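Local coordinates for 378aa long hypothetical citrate synthase (Sulfolobus tokodaii, PDB 1VGM), which is of unknown function but probably belongs to the largely helical citrate synthase family, at residues T130-I135 against E155-A160. Numbering follows the deposited sequence.
Sequences TITANI and ESFLAA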
loop_
_atom_site.group_PDB
_atom_site.type_symbol
_atom_site.label_atom_id
_atom_site.label_comp_id
_atom_site.label_asym_id
_atom_site.label_seq_id
_atom_site.Cartn_x
_atom_site.Cartn_y
_atom_site.Cartn_z
ATOM N N THR A 130 -2.839 -15.285 13.398
ATOM C CA THR A 130 -1.524 -15.710 13.854
ATOM C C THR A 130 -0.621 -14.486 13.991
ATOM O O THR A 130 0.037 -14.290 15.013
ATOM C CB THR A 130 -0.904 -16.714 12.860
ATOM O OG1 THR A 130 -1.780 -17.842 12.719
ATOM C CG2 THR A 130 0.470 -17.186 13.341
ATOM N N ILE A 131 -0.601 -13.652 12.961
ATOM C CA ILE A 131 0.251 -12.468 12.975
ATOM C C ILE A 131 -0.136 -11.489 14.090
ATOM O O ILE A 131 0.727 -10.972 14.787
ATOM C CB ILE A 131 0.211 -11.750 11.605
ATOM C CG1 ILE A 131 1.070 -12.531 10.608
ATOM C CG2 ILE A 131 0.720 -10.319 11.729
ATOM C CD1 ILE A 131 0.739 -12.231 9.156
ATOM N N THR A 132 -1.429 -11.244 14.266
ATOM C CA THR A 132 -1.877 -10.269 15.253
ATOM C C THR A 132 -1.583 -10.779 16.670
ATOM O O THR A 132 -1.168 -10.012 17.542
ATOM C CB THR A 132 -3.399 -9.994 15.113
ATOM O OG1 THR A 132 -3.681 -9.488 13.799
ATOM C CG2 THR A 132 -3.856 -8.983 16.146
ATOM N N ALA A 133 -1.797 -12.074 16.894
ATOM C CA ALA A 133 -1.490 -12.689 18.179
ATOM C C ALA A 133 -0.016 -12.538 18.520
ATOM O O ALA A 133 0.343 -12.237 19.664
ATOM C CB ALA A 133 -1.870 -14.163 18.160
ATOM N N ASN A 134 0.848 -12.740 17.534
ATOM C CA ASN A 134 2.277 -12.779 17.814
ATOM C C ASN A 134 2.903 -11.389 17.858
ATOM O O ASN A 134 3.960 -11.186 18.469
ATOM C CB ASN A 134 2.990 -13.644 16.776
ATOM C CG ASN A 134 2.960 -15.111 17.134
ATOM O OD1 ASN A 134 3.720 -15.566 17.987
ATOM N ND2 ASN A 134 2.071 -15.860 16.494
ATOM N N ILE A 135 2.244 -10.430 17.218
ATOM C CA ILE A 135 2.616 -9.035 17.393
ATOM C C ILE A 135 2.443 -8.623 18.847
ATOM O O ILE A 135 3.352 -8.041 19.434
ATOM C CB ILE A 135 1.765 -8.093 16.503
ATOM C CG1 ILE A 135 2.154 -8.289 15.036
ATOM C CG2 ILE A 135 1.984 -6.636 16.933
ATOM C CD1 ILE A 135 1.427 -7.376 14.080
ATOM N N GLU A 155 -11.905 -18.181 19.387
ATOM C CA GLU A 155 -11.270 -18.890 20.485
ATOM C C GLU A 155 -9.811 -19.138 20.147
ATOM O O GLU A 155 -8.925 -18.855 20.949
ATOM C CB GLU A 155 -11.966 -20.225 20.771
ATOM C CG GLU A 155 -11.280 -21.003 21.882
ATOM C CD GLU A 155 -12.027 -22.254 22.293
ATOM O OE1 GLU A 155 -13.154 -22.468 21.806
ATOM O OE2 GLU A 155 -11.477 -23.023 23.107
ATOM N N SER A 156 -9.563 -19.661 18.953
ATOM C CA SER A 156 -8.196 -19.935 18.531
ATOM C C SER A 156 -7.308 -18.696 18.598
ATOM O O SER A 156 -6.145 -18.786 19.003
ATOM C CB SER A 156 -8.183 -20.504 17.113
ATOM O OG SER A 156 -8.711 -21.819 17.110
ATOM N N PHE A 157 -7.847 -17.542 18.202
ATOM C CA PHE A 157 -7.070 -16.310 18.253
ATOM C C PHE A 157 -6.786 -15.944 19.711
ATOM O O PHE A 157 -5.647 -15.646 20.074
ATOM C CB PHE A 157 -7.817 -15.166 17.552
ATOM C CG PHE A 157 -7.197 -13.816 17.761
ATOM C CD1 PHE A 157 -5.898 -13.557 17.322
ATOM C CD2 PHE A 157 -7.894 -12.814 18.429
ATOM C CE1 PHE A 157 -5.307 -12.309 17.533
ATOM C CE2 PHE A 157 -7.317 -11.556 18.648
ATOM C CZ PHE A 157 -6.016 -11.305 18.208
ATOM N N LEU A 158 -7.824 -15.980 20.546
ATOM C CA LEU A 158 -7.691 -15.553 21.934
ATOM C C LEU A 158 -6.728 -16.451 22.701
ATOM O O LEU A 158 -5.963 -15.967 23.535
ATOM C CB LEU A 158 -9.051 -15.557 22.637
ATOM C CG LEU A 158 -10.024 -14.454 22.198
ATOM C CD1 LEU A 158 -11.326 -14.588 22.966
ATOM C CD2 LEU A 158 -9.408 -13.089 22.434
ATOM N N ALA A 159 -6.774 -17.752 22.425
ATOM C CA ALA A 159 -5.943 -18.719 23.133
ATOM C C ALA A 159 -4.460 -18.554 22.791
ATOM O O ALA A 159 -3.596 -18.650 23.662
ATOM C CB ALA A 159 -6.412 -20.151 22.813
ATOM N N ALA A 160 -4.172 -18.299 21.521
ATOM C CA ALA A 160 -2.802 -18.064 21.087
ATOM C C ALA A 160 -2.268 -16.780 21.713
ATOM O O ALA A 160 -1.140 -16.728 22.202
ATOM C CB ALA A 160 -2.758 -17.964 19.579
#
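F157 reaches across to helix 117-139 and lays the CE1 corner of its ring against T132 and A133. The backbone N of A133 sits at the ring edge, close to its plane, 3.6 Å from F157 CE1, while A133 CB lies 4.0 Å from the same carbon. T132 meets the ring obliquely with its methyl, CG2 coming 3.8 Å from F157 CZ. With OG1 beside the backbone N (chi1 -60°) and anti to the carbonyl carbon, CG2 stands anti to that N; OG1 bonds T128 O within its own helix. One turn beyond F157, the two small side chains let the helices come close, A160 CB 4.2 Å from A133 CB. This is helix-on-helix packing inside the mostly helical citrate synthase fold: the axes of the two segments run roughly parallel, 24° apart and 9.2 Å at closest approach, with no hydrogen bond directly between the segments. L334 and L337 of helix 331-353 and M174 of helix 168-180 also pack on F157. On helix 117-139, N134 folds its amide back so that ND2 bonds T130 O at 3.0 Å; that oxygen also accepts from N134 N, the two donors approaching from opposite faces of the carbonyl plane. N134 OD1 takes K145 N.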